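Long-range contacts in lambda integrase (Enterobacteria phage lambda, PDB 1AE9), which carries out site-specific recombination that integrates the phage genome into the host chromosome and, together with excisionase, excises the prophage, and is represented here by its catalytic domain: residues Cys21-Leu25 against Glu88-Gly92; Lys44-Ile48 against Leu83-Lys87; Tyr52-Glu56 against Trp174-Glu178; Arg3-Tyr9 against Leu134-Arg140. One frame throughout, in Å; residues are numbered along the deposited sequence.

Contact 1: residues Cys21-Leu25 against Glu88-Gly92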
# COMPACT_ATOMS: atom_id res chain seq x y z
N CYS A 21 -4.09 -6.06 19.45
CA CYS A 21 -5.24 -5.54 20.19
C CYS A 21 -6.19 -4.65 19.38
O CYS A 21 -7.40 -4.62 19.63
CB CYS A 21 -4.74 -4.78 21.43
SG CYS A 21 -3.35 -3.62 21.08
N TRP A 22 -5.65 -3.94 18.39
CA TRP A 22 -6.48 -3.06 17.57
C TRP A 22 -7.41 -3.76 16.58
O TRP A 22 -8.39 -3.15 16.15
CB TRP A 22 -5.61 -2.02 16.83
CG TRP A 22 -4.53 -2.60 15.93
CD1 TRP A 22 -3.19 -2.67 16.20
CD2 TRP A 22 -4.70 -3.16 14.62
NE1 TRP A 22 -2.52 -3.24 15.14
CE2 TRP A 22 -3.42 -3.55 14.16
CE3 TRP A 22 -5.82 -3.37 13.79
CZ2 TRP A 22 -3.22 -4.13 12.90
CZ3 TRP A 22 -5.61 -3.95 12.54
CH2 TRP A 22 -4.33 -4.33 12.11
N LEU A 23 -7.14 -5.02 16.23
CA LEU A 23 -7.98 -5.71 15.25
C LEU A 23 -9.44 -5.83 15.68
O LEU A 23 -10.34 -5.42 14.94
CB LEU A 23 -7.41 -7.10 14.89
CG LEU A 23 -8.19 -7.84 13.78
CD1 LEU A 23 -8.32 -6.97 12.52
CD2 LEU A 23 -7.51 -9.15 13.45
N ARG A 24 -9.69 -6.37 16.87
CA ARG A 24 -11.06 -6.52 17.37
C ARG A 24 -11.76 -5.17 17.46
O ARG A 24 -12.95 -5.06 17.12
CB ARG A 24 -11.07 -7.21 18.74
CG ARG A 24 -10.85 -8.71 18.66
CD ARG A 24 -10.91 -9.36 20.03
NE ARG A 24 -10.94 -10.82 19.94
CZ ARG A 24 -10.53 -11.65 20.89
NH1 ARG A 24 -10.03 -11.18 22.03
NH2 ARG A 24 -10.62 -12.96 20.72
N LEU A 25 -11.03 -4.14 17.88
CA LEU A 25 -11.60 -2.80 18.01
C LEU A 25 -11.94 -2.20 16.65
O LEU A 25 -12.98 -1.56 16.49
CB LEU A 25 -10.65 -1.90 18.81
CG LEU A 25 -10.47 -2.37 20.26
CD1 LEU A 25 -9.31 -1.64 20.93
CD2 LEU A 25 -11.76 -2.17 21.04
N GLU A 88 -8.60 3.83 25.90
CA GLU A 88 -7.86 3.20 26.99
C GLU A 88 -6.76 2.22 26.56
O GLU A 88 -5.67 2.22 27.12
CB GLU A 88 -8.84 2.49 27.93
CG GLU A 88 -9.97 3.38 28.47
CD GLU A 88 -11.07 2.62 29.23
OE1 GLU A 88 -11.16 1.37 29.09
OE2 GLU A 88 -11.85 3.28 29.95
N ILE A 89 -7.05 1.42 25.54
CA ILE A 89 -6.12 0.39 25.05
C ILE A 89 -5.15 0.81 23.95
O ILE A 89 -4.00 0.36 23.95
CB ILE A 89 -6.90 -0.86 24.55
CG1 ILE A 89 -7.91 -1.31 25.61
CG2 ILE A 89 -5.93 -1.98 24.19
CD1 ILE A 89 -7.29 -1.58 26.97
N LEU A 90 -5.62 1.60 22.99
CA LEU A 90 -4.78 2.04 21.88
C LEU A 90 -4.16 3.40 22.20
O LEU A 90 -2.95 3.58 22.12
CB LEU A 90 -5.60 2.04 20.58
CG LEU A 90 -6.35 0.72 20.30
CD1 LEU A 90 -7.23 0.81 19.03
CD2 LEU A 90 -5.37 -0.44 20.18
N GLY A 91 -5.00 4.36 22.57
CA GLY A 91 -4.54 5.68 22.97
C GLY A 91 -3.69 6.48 22.00
O GLY A 91 -2.70 7.10 22.40
N GLY A 92 -4.07 6.49 20.74
CA GLY A 92 -3.32 7.25 19.76
C GLY A 92 -4.07 8.51 19.41
O GLY A 92 -5.13 8.79 19.99

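Contact 2: residues Lys44-Ile48 against Leu83-Lys87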
# COMPACT_ATOMS: atom_id res chain seq x y z
N LYS A 44 -10.09 10.61 14.10
CA LYS A 44 -9.28 11.10 15.21
C LYS A 44 -10.19 11.53 16.35
O LYS A 44 -11.38 11.79 16.14
CB LYS A 44 -8.43 12.30 14.78
CG LYS A 44 -7.42 12.00 13.68
CD LYS A 44 -6.47 13.17 13.46
CE LYS A 44 -7.21 14.51 13.43
NZ LYS A 44 -8.30 14.58 12.40
N TRP A 45 -9.64 11.62 17.55
CA TRP A 45 -10.41 12.02 18.73
C TRP A 45 -10.98 13.44 18.59
O TRP A 45 -12.05 13.72 19.12
CB TRP A 45 -9.56 11.88 20.00
CG TRP A 45 -9.15 10.47 20.24
CD1 TRP A 45 -7.89 9.95 20.11
CD2 TRP A 45 -10.01 9.37 20.60
NE1 TRP A 45 -7.92 8.59 20.35
CE2 TRP A 45 -9.20 8.21 20.65
CE3 TRP A 45 -11.38 9.26 20.87
CZ2 TRP A 45 -9.73 6.95 20.96
CZ3 TRP A 45 -11.90 8.01 21.17
CH2 TRP A 45 -11.07 6.87 21.22
N SER A 46 -10.28 14.30 17.85
CA SER A 46 -10.75 15.67 17.63
C SER A 46 -12.01 15.71 16.75
O SER A 46 -12.64 16.76 16.61
CB SER A 46 -9.64 16.51 17.01
OG SER A 46 -8.98 15.80 15.97
N ASP A 47 -12.35 14.58 16.13
CA ASP A 47 -13.53 14.49 15.28
C ASP A 47 -14.80 14.27 16.08
O ASP A 47 -15.90 14.29 15.52
CB ASP A 47 -13.38 13.36 14.26
CG ASP A 47 -12.22 13.56 13.31
OD1 ASP A 47 -11.77 14.72 13.13
OD2 ASP A 47 -11.77 12.56 12.72
N ILE A 48 -14.66 14.01 17.38
CA ILE A 48 -15.82 13.78 18.23
C ILE A 48 -16.11 15.05 19.01
O ILE A 48 -15.28 15.53 19.78
CB ILE A 48 -15.59 12.61 19.22
CG1 ILE A 48 -15.36 11.32 18.44
CG2 ILE A 48 -16.80 12.45 20.14
CD1 ILE A 48 -14.98 10.14 19.31
N LEU A 83 -15.34 2.93 21.66
CA LEU A 83 -14.51 4.13 21.66
C LEU A 83 -13.73 4.24 22.96
O LEU A 83 -12.55 4.62 22.96
CB LEU A 83 -15.36 5.38 21.44
CG LEU A 83 -15.94 5.57 20.04
CD1 LEU A 83 -16.91 6.74 20.04
CD2 LEU A 83 -14.82 5.80 19.03
N ASP A 84 -14.37 3.89 24.08
CA ASP A 84 -13.70 3.93 25.38
C ASP A 84 -12.51 2.97 25.35
O ASP A 84 -11.41 3.32 25.80
CB ASP A 84 -14.65 3.54 26.51
CG ASP A 84 -15.61 4.65 26.88
OD1 ASP A 84 -15.54 5.75 26.28
OD2 ASP A 84 -16.44 4.43 27.78
N LYS A 85 -12.74 1.78 24.81
CA LYS A 85 -11.68 0.77 24.71
C LYS A 85 -10.55 1.26 23.79
O LYS A 85 -9.38 1.06 24.10
CB LYS A 85 -12.26 -0.56 24.21
CG LYS A 85 -13.08 -1.30 25.27
CD LYS A 85 -14.34 -1.99 24.70
CE LYS A 85 -14.03 -3.07 23.68
NZ LYS A 85 -15.28 -3.75 23.21
N CYS A 86 -10.90 1.91 22.68
CA CYS A 86 -9.89 2.42 21.76
C CYS A 86 -9.02 3.44 22.48
O CYS A 86 -7.79 3.44 22.36
CB CYS A 86 -10.55 3.08 20.54
SG CYS A 86 -11.34 1.96 19.34
N LYS A 87 -9.67 4.29 23.28
CA LYS A 87 -8.98 5.33 24.04
C LYS A 87 -8.06 4.74 25.10
O LYS A 87 -6.88 5.08 25.18
CB LYS A 87 -10.00 6.26 24.69
CG LYS A 87 -9.43 7.55 25.27
CD LYS A 87 -8.97 8.47 24.15
CE LYS A 87 -8.56 9.83 24.66
NZ LYS A 87 -8.06 10.69 23.55

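Contact 3: residues Tyr52-Glu56 against Trp174-Glu178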
# COMPACT_ATOMS: atom_id res chain seq x y z
N TYR A 52 -20.93 13.42 18.99
CA TYR A 52 -21.02 13.13 17.56
C TYR A 52 -19.64 12.97 16.94
O TYR A 52 -18.74 13.75 17.22
CB TYR A 52 -21.79 14.23 16.82
CG TYR A 52 -23.29 14.08 16.92
CD1 TYR A 52 -23.99 14.57 18.03
CD2 TYR A 52 -24.01 13.43 15.92
CE1 TYR A 52 -25.36 14.40 18.15
CE2 TYR A 52 -25.39 13.26 16.03
CZ TYR A 52 -26.06 13.75 17.15
OH TYR A 52 -27.42 13.57 17.28
N LEU A 53 -19.49 11.92 16.14
CA LEU A 53 -18.24 11.64 15.42
C LEU A 53 -18.44 12.16 14.00
O LEU A 53 -19.28 11.65 13.26
CB LEU A 53 -17.94 10.13 15.42
CG LEU A 53 -16.84 9.61 14.49
CD1 LEU A 53 -15.49 10.22 14.82
CD2 LEU A 53 -16.77 8.10 14.58
N TYR A 54 -17.71 13.21 13.67
CA TYR A 54 -17.79 13.84 12.35
C TYR A 54 -16.90 13.13 11.35
O TYR A 54 -15.71 12.97 11.57
CB TYR A 54 -17.41 15.33 12.45
CG TYR A 54 -18.46 16.15 13.15
CD1 TYR A 54 -18.59 16.12 14.53
CD2 TYR A 54 -19.38 16.89 12.42
CE1 TYR A 54 -19.61 16.81 15.18
CE2 TYR A 54 -20.41 17.59 13.05
CZ TYR A 54 -20.52 17.54 14.43
OH TYR A 54 -21.55 18.20 15.05
N VAL A 55 -17.49 12.72 10.24
CA VAL A 55 -16.77 11.99 9.21
C VAL A 55 -16.97 12.55 7.81
O VAL A 55 -18.11 12.73 7.37
CB VAL A 55 -17.22 10.49 9.18
CG1 VAL A 55 -16.62 9.76 7.99
CG2 VAL A 55 -16.83 9.79 10.49
N GLU A 56 -15.88 12.89 7.15
CA GLU A 56 -15.97 13.32 5.76
C GLU A 56 -15.35 12.16 5.00
O GLU A 56 -14.15 11.89 5.12
CB GLU A 56 -15.19 14.59 5.44
CG GLU A 56 -15.29 14.86 3.93
CD GLU A 56 -14.64 16.15 3.48
OE1 GLU A 56 -14.29 16.99 4.33
OE2 GLU A 56 -14.48 16.31 2.25
N TRP A 174 -23.00 19.55 7.39
CA TRP A 174 -22.97 18.15 7.80
C TRP A 174 -24.36 17.53 7.93
O TRP A 174 -25.31 18.17 8.39
CB TRP A 174 -22.24 18.01 9.14
CG TRP A 174 -20.81 18.43 9.09
CD1 TRP A 174 -20.33 19.71 9.10
CD2 TRP A 174 -19.67 17.57 9.01
NE1 TRP A 174 -18.96 19.69 9.03
CE2 TRP A 174 -18.53 18.40 8.97
CE3 TRP A 174 -19.51 16.18 8.96
CZ2 TRP A 174 -17.23 17.88 8.88
CZ3 TRP A 174 -18.22 15.67 8.88
CH2 TRP A 174 -17.10 16.52 8.84
N ASP A 175 -24.47 16.28 7.52
CA ASP A 175 -25.72 15.53 7.59
C ASP A 175 -25.74 14.84 8.97
O ASP A 175 -24.89 13.99 9.27
CB ASP A 175 -25.74 14.50 6.45
CG ASP A 175 -27.05 13.73 6.36
OD1 ASP A 175 -28.13 14.35 6.46
OD2 ASP A 175 -26.99 12.50 6.15
N LYS A 176 -26.66 15.26 9.84
CA LYS A 176 -26.79 14.70 11.19
C LYS A 176 -27.54 13.37 11.14
O LYS A 176 -28.62 13.29 10.55
CB LYS A 176 -27.58 15.68 12.07
CG LYS A 176 -27.33 15.58 13.58
CD LYS A 176 -26.22 16.55 14.01
CE LYS A 176 -26.35 16.94 15.49
NZ LYS A 176 -25.33 17.95 15.90
N ILE A 177 -26.96 12.31 11.72
CA ILE A 177 -27.61 11.00 11.73
C ILE A 177 -28.50 10.94 12.98
O ILE A 177 -28.07 11.32 14.08
CB ILE A 177 -26.59 9.83 11.75
CG1 ILE A 177 -25.66 9.90 10.53
CG2 ILE A 177 -27.32 8.49 11.73
CD1 ILE A 177 -26.37 9.73 9.19
N GLU A 178 -29.74 10.50 12.79
CA GLU A 178 -30.70 10.42 13.88
C GLU A 178 -31.16 9.00 14.19
O GLU A 178 -31.04 8.10 13.35
CB GLU A 178 -31.92 11.28 13.56
CG GLU A 178 -31.59 12.74 13.31
CD GLU A 178 -32.81 13.64 13.36
OE1 GLU A 178 -33.51 13.78 12.33
OE2 GLU A 178 -33.07 14.22 14.44

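Contact 4: residues Arg3-Tyr9 against Leu134-Arg140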
# COMPACT_ATOMS: atom_id res chain seq x y z
N ARG A 3 -20.39 -12.85 1.33
CA ARG A 3 -20.81 -11.89 2.34
C ARG A 3 -20.33 -12.45 3.69
O ARG A 3 -19.82 -13.57 3.77
CB ARG A 3 -22.33 -11.74 2.35
CG ARG A 3 -23.09 -13.06 2.45
CD ARG A 3 -24.60 -12.87 2.64
NE ARG A 3 -25.00 -12.93 4.05
CZ ARG A 3 -26.22 -12.65 4.51
NH1 ARG A 3 -27.19 -12.28 3.67
NH2 ARG A 3 -26.47 -12.72 5.81
N LEU A 4 -20.48 -11.67 4.75
CA LEU A 4 -20.08 -12.11 6.08
C LEU A 4 -21.30 -11.98 6.98
O LEU A 4 -21.89 -10.90 7.06
CB LEU A 4 -18.95 -11.23 6.62
CG LEU A 4 -18.31 -11.68 7.94
CD1 LEU A 4 -17.46 -12.92 7.70
CD2 LEU A 4 -17.48 -10.54 8.52
N THR A 5 -21.71 -13.07 7.62
CA THR A 5 -22.87 -13.04 8.51
C THR A 5 -22.44 -12.64 9.92
O THR A 5 -21.24 -12.61 10.23
CB THR A 5 -23.60 -14.41 8.57
OG1 THR A 5 -22.76 -15.38 9.22
CG2 THR A 5 -23.93 -14.90 7.17
N ALA A 6 -23.42 -12.36 10.78
CA ALA A 6 -23.13 -11.99 12.16
C ALA A 6 -22.42 -13.13 12.90
O ALA A 6 -21.48 -12.88 13.66
CB ALA A 6 -24.41 -11.60 12.88
N ASP A 7 -22.87 -14.37 12.70
CA ASP A 7 -22.26 -15.51 13.38
C ASP A 7 -20.81 -15.71 12.89
O ASP A 7 -19.92 -16.03 13.69
CB ASP A 7 -23.10 -16.79 13.17
CG ASP A 7 -22.77 -17.90 14.19
OD1 ASP A 7 -23.00 -17.71 15.41
OD2 ASP A 7 -22.29 -18.98 13.78
N GLU A 8 -20.57 -15.47 11.61
CA GLU A 8 -19.23 -15.61 11.04
C GLU A 8 -18.31 -14.53 11.59
O GLU A 8 -17.13 -14.79 11.84
CB GLU A 8 -19.28 -15.56 9.50
CG GLU A 8 -19.89 -16.82 8.90
CD GLU A 8 -20.15 -16.73 7.40
OE1 GLU A 8 -20.24 -15.60 6.86
OE2 GLU A 8 -20.27 -17.79 6.75
N TYR A 9 -18.85 -13.33 11.80
CA TYR A 9 -18.09 -12.21 12.38
C TYR A 9 -17.56 -12.63 13.75
O TYR A 9 -16.41 -12.33 14.10
CB TYR A 9 -19.00 -10.98 12.53
CG TYR A 9 -18.49 -9.89 13.47
CD1 TYR A 9 -18.59 -10.06 14.86
CD2 TYR A 9 -17.92 -8.72 12.99
CE1 TYR A 9 -18.11 -9.08 15.74
CE2 TYR A 9 -17.44 -7.73 13.87
CZ TYR A 9 -17.54 -7.92 15.24
OH TYR A 9 -17.07 -6.99 16.13
N LEU A 134 -17.43 -5.92 6.19
CA LEU A 134 -17.98 -5.49 7.47
C LEU A 134 -18.92 -4.30 7.28
O LEU A 134 -19.80 -4.07 8.10
CB LEU A 134 -16.85 -5.14 8.45
CG LEU A 134 -16.01 -6.33 8.93
CD1 LEU A 134 -14.86 -5.86 9.78
CD2 LEU A 134 -16.88 -7.29 9.71
N ARG A 135 -18.74 -3.56 6.19
CA ARG A 135 -19.58 -2.40 5.86
C ARG A 135 -20.96 -2.87 5.38
O ARG A 135 -21.99 -2.30 5.75
CB ARG A 135 -18.88 -1.54 4.80
CG ARG A 135 -19.62 -0.29 4.36
CD ARG A 135 -18.68 0.64 3.59
NE ARG A 135 -19.37 1.47 2.59
CZ ARG A 135 -19.91 2.66 2.82
NH1 ARG A 135 -19.86 3.22 4.02
NH2 ARG A 135 -20.50 3.32 1.82
N SER A 136 -20.98 -3.94 4.58
CA SER A 136 -22.24 -4.51 4.09
C SER A 136 -22.96 -5.15 5.28
O SER A 136 -24.18 -5.06 5.38
CB SER A 136 -21.97 -5.59 3.04
OG SER A 136 -21.26 -5.07 1.94
N LEU A 137 -22.20 -5.80 6.16
CA LEU A 137 -22.80 -6.42 7.34
C LEU A 137 -23.47 -5.33 8.18
O LEU A 137 -24.62 -5.50 8.59
CB LEU A 137 -21.75 -7.18 8.16
CG LEU A 137 -22.22 -7.83 9.48
CD1 LEU A 137 -23.38 -8.79 9.24
CD2 LEU A 137 -21.07 -8.56 10.14
N SER A 138 -22.77 -4.22 8.39
CA SER A 138 -23.30 -3.08 9.14
C SER A 138 -24.65 -2.65 8.55
O SER A 138 -25.62 -2.44 9.28
CB SER A 138 -22.31 -1.91 9.05
OG SER A 138 -22.78 -0.76 9.73
N ALA A 139 -24.70 -2.52 7.23
CA ALA A 139 -25.93 -2.11 6.54
C ALA A 139 -27.09 -3.09 6.78
O ALA A 139 -28.18 -2.65 7.15
CB ALA A 139 -25.66 -1.95 5.04
N ARG A 140 -26.86 -4.39 6.58
CA ARG A 140 -27.90 -5.40 6.77
C ARG A 140 -28.40 -5.46 8.21
O ARG A 140 -29.60 -5.58 8.46
CB ARG A 140 -27.43 -6.79 6.32
CG ARG A 140 -27.11 -6.89 4.83
CD ARG A 140 -26.85 -8.33 4.39
NE ARG A 140 -25.80 -8.99 5.17
CZ ARG A 140 -24.51 -9.03 4.83
NH1 ARG A 140 -24.08 -8.44 3.72
NH2 ARG A 140 -23.65 -9.66 5.61
O HOH W 1 -20.97 -8.95 4.09

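Contact 1: residues Cys21-Leu25 against Glu88-Gly92
C21 and W22, near the N-terminal end of helix 21-33, lie beside I89 and L90 at the C-terminal end of helix 79-90, with CA atoms 7.7 Å apart for C21 and I89 and 6.9 Å for W22 and L90. This is helix-end packing within the catalytic domain of a tyrosine recombinase, away from the annotated active-site residues. The second helix widens into a pi-type turn at 88-90 and ends at L90; G91 follows with positive phi (56°), outside the right-handed helical range, and a probable hydrogen bond from G91 N back to C86 O fits that wider turn. What joins the helices is apolar. L90 presents both methyls to W22 CB, CD2 at 3.7 Å and CD1 at 3.9 Å, so the isobutyl fork straddles that one carbon. The indole itself heads off elsewhere: with chi1 at 58°, its CG sits between the backbone N and the carbonyl carbon, and the ring meets Y112 of helix 106-120 edge-to-face. L25 completes the grip on L90, the two leucines reaching toward each other tip to tip, CD1 to CD1 at 3.7 Å. I89 adds a lighter touch through its CG2 branch, which comes within 4.1 Å of C21 CB, while its longer branch turns away. C21 SG rests 3.9 Å from L90 CD2, the methyl that also touches W22 CB.

Contact 2: residues Lys44-Ile48 against Leu83-Lys87
The short 3-10 segment 45-47, which links helix 37-42 to strand 48-49 of the mixed sheet, docks on helix 79-90 by inserting the indole of W45 beside L83, C86 and K87. K87 lies across one face of the ring. Its NZ stands 3.5 Å from the centroid of the W45 five-membered ring and 14° off the normal, a cation-pi contact, while its CD is 3.6 Å from the centroid of the six-membered ring, a CH-pi contact. The course of the lysine explains this double cover: CG leaves anti to the backbone N (chi1 -168°), then a bend at chi2 (70°) lays the rest over the indole. At the ring edge, W45 CH2 approaches L83 O to 3.2 Å, an oxygen that already accepts the helical bond from K87 N, and meets C86 CB at 3.9 Å. W45 NE1 makes a weak hydrogen bond to G92 O. Beside the indole, I48 and L83 touch tip to tip, CD1 to CD1 at 4.0 Å. Within 44-48, D47 ties back to K44, taking a hydrogen bond from K44 N on OD2 and a salt bridge from K44 NZ on OD1. K87 over W45 is a lysine-tryptophan cation-pi interaction with a CH-pi contact beside it, joining a 3-10 segment to a helix.

Contact 3: residues Tyr52-Glu56 against Trp174-Glu178
Y54 stands edge-on over the face of W174, its CD2 3.5 Å from W174 CD2. The planes meet at 85° and the centroids of the Y54 ring and the W174 six-membered ring are 5.0 Å apart, making a T-shaped stack. Y54 CB reaches the same tryptophan face, 4.0 Å from the centroid of the six-membered ring, as a CH-pi contact. The far corner of the indole runs against backbone, W174 CZ3 coming to 3.3 Å from V55 O, and W174 NE1 makes a weak hydrogen bond to D169 OD2. Strands 52-56 and 173-176 are not direct neighbours in the mixed sheet of the tyrosine recombinase catalytic domain: 63-67 runs between them. Accordingly the axes of 52-56 and 174-176 approach to 8.6 Å, with 137° between their N-to-C directions, and the bridging is done by side chains. A second side-chain bridge is formed by K176 and Y52, crossing at about a right angle. K176 CE lies 3.8 Å from the Y52 ring centroid, a CH-pi contact, and K176 NZ is 4.2 Å from it as a cation-pi partner. A bend at chi2 (92°) swings the lysine end over that face. The K176 side chain is about 6 Å from that of F166, the changed residue at the position of the nucleophilic tyrosine. I177 O, without a polar partner in the model, meets the edge of the Y52 ring in plane.

Contact 4: residues Arg3-Tyr9 against Leu134-Arg140
Helix 133-145 of the tyrosine recombinase catalytic domain, which carries the predicted active-site residue R135, is flanked by the first residues of this construct: L134, L137 and R140 face R3, L4 and Y9. The apolar half centres on L134 CD2, which lies 3.5 Å from L4 CD2 and 3.7 Å from Y9 CD2, meeting the tyrosine at its ring edge. L137, with CG anti to the backbone N (chi1 177°), sends its methyls between L4 O and Y9 CB, CD1 coming to 3.4 Å from L4 O. The polar half is a pair of arginines. The guanidinium groups of R3 and R140 stack face to face, centres 4.0 Å apart and planes at 25°, a like-charged stack. A water at the edge of the R140 group bridges the segments, accepting from L4 N at 2.8 Å and from R140 NH2 at 3.2 Å. R135 NH1 and NH2 are hydrogen-bonded to G34 O and L155 O respectively. T5 is the N-cap of helix 6-15: E8 N donates to T5 OG1, and T5 N donates to E8 OE1 at 3.0 Å. These reciprocal bonds form a capping box, at the start of a helix packed against the R135-bearing one.

How the contacts relate
From the N terminus, residues 3-9 open a long loop, closed when contact 4 brings helix 133-145 against them. Inside it, contact 1 closes a loop from 21-25 to 88-92, and inside that contact 2 joins 44-48 to 83-87; these inner contacts touch, L25 packing on K85 and C86. Contact 3 breaks the nesting: it starts at 52-56, within all three loops, and ends at 174-178 beyond them, crossing each. It meets contact 2 through a probable hydrogen bond between D47 O and Y54 N. Contact 4 joins helices 6-15 and 133-145, contact 1 helices 21-33 and 79-90, contact 2 helix 79-90 to the turn leading into the mixed sheet, and contact 3 two strands within that sheet.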